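Side-chain contact in RNA polymerase II subunit A C-terminal domain phosphatase SSU72 (Homo sapiens, PDB 4H3K), which removes phosphate from phosphoserine and phosphothreonine in the C-terminal domain of RNA polymerase II and takes part in RNA processing and transcription termination: residues E133-Y136 against D137-E141. The protein carries 1 engineered substitution. Residues are numbered along the deposited sequence; the frame is centred on the assembly and turned at random.
Sequences ERVY and DQVVE
R134 and Q138 meet one turn apart on helix 133-145, the crossover helix of a beta-alpha-beta unit between strands 127-130 and 153-159. The backbone runs in i to i+4 hydrogen bonds. V139 N to V135 O is 2.8 Å and nearly straight, while Q138 N to R134 O is longer, at 3.2 Å, and more bent. The polar side-chain pair is not a hydrogen bond. Q138 OE1 lies over one face of the R134 guanidinium, 3.1 Å from NH2, and the amide and guanidinium planes are 69° apart. R134 bends at chi3 (76°), which turns its end back toward the extended Q138 chain. Q138 OE1 is itself hydrogen-bonded to T58. With an alanine here the amide is gone, which is likely to leave T58 OG1 without this partner and the R134 guanidinium freer to turn. E133 and D137 carry like charges, with E133 OE2 and D137 OD2 4.7 Å apart. Each carboxylate makes a salt bridge to a basic side chain of the other protein's chain, which probably eases their repulsion. The apolar contacts are looser. V135 CG1 faces V139 CG2 on the side toward T130. Y136 reaches L208 and T210 of strand 207-213. V140 CG2 sits over one face of the Y136 ring, 4.4 Å from CE2, and D137 OD1 lies at that ring's edge, 3.9 Å from CD2.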
ATOM      1  N   GLU B 133       3.003  13.378  15.618  1.00 23.77           N
ATOM      2  CA  GLU B 133       1.690  12.822  15.315  1.00 25.00           C
ATOM      3  C   GLU B 133       0.895  13.628  14.273  1.00 24.93           C
ATOM      4  O   GLU B 133       0.178  13.056  13.441  1.00 23.21           O
ATOM      5  CB  GLU B 133       0.884  12.644  16.609  1.00 25.80           C
ATOM      6  CG  GLU B 133      -0.381  11.899  16.376  1.00 27.85           C
ATOM      7  CD  GLU B 133      -1.179  11.682  17.644  1.00 31.52           C
ATOM      8  OE1 GLU B 133      -0.629  11.929  18.720  1.00 32.29           O
ATOM      9  OE2 GLU B 133      -2.355  11.265  17.565  1.00 35.07           O
ATOM     10  N   ARG B 134       1.026  14.953  14.305  1.00 25.04           N
ATOM     11  CA  ARG B 134       0.356  15.794  13.292  1.00 25.76           C
ATOM     12  C   ARG B 134       0.831  15.443  11.864  1.00 23.87           C
ATOM     13  O   ARG B 134       0.065  15.516  10.912  1.00 22.76           O
ATOM     14  CB  ARG B 134       0.663  17.281  13.595  1.00 27.38           C
ATOM     15  CG  ARG B 134      -0.045  18.327  12.731  1.00 35.48           C
ATOM     16  CD  ARG B 134       0.797  19.663  12.624  1.00 45.24           C
ATOM     17  NE  ARG B 134       1.935  19.497  11.693  1.00 50.51           N
ATOM     18  CZ  ARG B 134       2.081  20.118  10.516  1.00 52.72           C
ATOM     19  NH1 ARG B 134       1.194  21.025  10.099  1.00 56.94           N
ATOM     20  NH2 ARG B 134       3.121  19.835   9.747  1.00 51.07           N
ATOM     21  N   VAL B 135       2.118  15.142  11.723  1.00 21.65           N
ATOM     22  CA  VAL B 135       2.712  14.798  10.432  1.00 21.40           C
ATOM     23  C   VAL B 135       2.215  13.395  10.031  1.00 21.12           C
ATOM     24  O   VAL B 135       1.842  13.166   8.872  1.00 20.81           O
ATOM     25  CB  VAL B 135       4.255  14.832  10.504  1.00 19.85           C
ATOM     26  CG1 VAL B 135       4.881  14.189   9.266  1.00 20.91           C
ATOM     27  CG2 VAL B 135       4.745  16.269  10.685  1.00 20.72           C
ATOM     28  N   TYR B 136       2.190  12.480  11.004  1.00 20.61           N
ATOM     29  CA  TYR B 136       1.582  11.134  10.811  1.00 21.43           C
ATOM     30  C   TYR B 136       0.131  11.265  10.260  1.00 21.51           C
ATOM     31  O   TYR B 136      -0.249  10.601   9.289  1.00 20.22           O
ATOM     32  CB  TYR B 136       1.585  10.435  12.157  1.00 20.90           C
ATOM     33  CG  TYR B 136       0.990   9.042  12.238  1.00 22.56           C
ATOM     34  CD1 TYR B 136       1.777   7.913  11.988  1.00 21.79           C
ATOM     35  CD2 TYR B 136      -0.345   8.856  12.618  1.00 22.23           C
ATOM     36  CE1 TYR B 136       1.254   6.618  12.126  1.00 21.67           C
ATOM     37  CE2 TYR B 136      -0.879   7.563  12.774  1.00 22.28           C
ATOM     38  CZ  TYR B 136      -0.074   6.460  12.506  1.00 21.81           C
ATOM     39  OH  TYR B 136      -0.589   5.212  12.670  1.00 19.30           O
ATOM     40  N   ASP B 137      -0.678  12.105  10.902  1.00 22.64           N
ATOM     41  CA  ASP B 137      -2.073  12.322  10.458  1.00 23.75           C
ATOM     42  C   ASP B 137      -2.122  12.822   9.011  1.00 23.20           C
ATOM     43  O   ASP B 137      -2.973  12.408   8.237  1.00 23.76           O
ATOM     44  CB  ASP B 137      -2.805  13.337  11.349  1.00 24.74           C
ATOM     45  CG  ASP B 137      -3.097  12.797  12.716  1.00 28.24           C
ATOM     46  OD1 ASP B 137      -3.127  11.549  12.895  1.00 26.80           O
ATOM     47  OD2 ASP B 137      -3.286  13.623  13.627  1.00 26.97           O
ATOM     48  N   GLN B 138      -1.200  13.700   8.648  1.00 23.31           N
ATOM     49  CA  GLN B 138      -1.191  14.286   7.310  1.00 24.96           C
ATOM     50  C   GLN B 138      -0.763  13.251   6.277  1.00 23.90           C
ATOM     51  O   GLN B 138      -1.350  13.150   5.183  1.00 22.65           O
ATOM     52  CB  GLN B 138      -0.289  15.538   7.279  1.00 25.08           C
ATOM     53  CG  GLN B 138      -0.971  16.728   7.996  1.00 31.39           C
ATOM     54  CD  GLN B 138      -0.117  17.980   8.109  1.00 37.28           C
ATOM     55  OE1 GLN B 138       1.074  17.940   8.472  1.00 39.38           O
ATOM     56  NE2 GLN B 138      -0.736  19.116   7.814  1.00 40.93           N
ATOM     57  N   VAL B 139       0.256  12.479   6.621  1.00 22.13           N
ATOM     58  CA  VAL B 139       0.698  11.424   5.723  1.00 22.90           C
ATOM     59  C   VAL B 139      -0.440  10.427   5.479  1.00 23.13           C
ATOM     60  O   VAL B 139      -0.730  10.050   4.339  1.00 23.59           O
ATOM     61  CB  VAL B 139       1.922  10.647   6.314  1.00 22.93           C
ATOM     62  CG1 VAL B 139       2.072   9.294   5.614  1.00 21.00           C
ATOM     63  CG2 VAL B 139       3.214  11.517   6.189  1.00 22.85           C
ATOM     64  N   VAL B 140      -1.104  10.006   6.554  1.00 24.05           N
ATOM     65  CA  VAL B 140      -2.215   9.051   6.427  1.00 23.61           C
ATOM     66  C   VAL B 140      -3.408   9.621   5.643  1.00 25.36           C
ATOM     67  O   VAL B 140      -3.963   8.937   4.760  1.00 25.50           O
ATOM     68  CB  VAL B 140      -2.650   8.511   7.809  1.00 24.05           C
ATOM     69  CG1 VAL B 140      -3.941   7.688   7.695  1.00 25.34           C
ATOM     70  CG2 VAL B 140      -1.522   7.640   8.388  1.00 21.24           C
ATOM     71  N   GLU B 141      -3.786  10.866   5.948  1.00 25.42           N
ATOM     72  CA  GLU B 141      -4.854  11.505   5.199  1.00 26.88           C
ATOM     73  C   GLU B 141      -4.535  11.511   3.707  1.00 26.85           C
ATOM     74  O   GLU B 141      -5.392  11.190   2.885  1.00 26.99           O
ATOM     75  CB  GLU B 141      -5.092  12.946   5.649  1.00 27.69           C
ATOM     76  CG  GLU B 141      -6.340  13.520   4.908  1.00 34.57           C
ATOM     77  CD  GLU B 141      -6.842  14.815   5.480  1.00 43.10           C
ATOM     78  OE1 GLU B 141      -6.062  15.487   6.192  1.00 45.80           O
ATOM     79  OE2 GLU B 141      -8.026  15.155   5.214  1.00 49.76           O
TER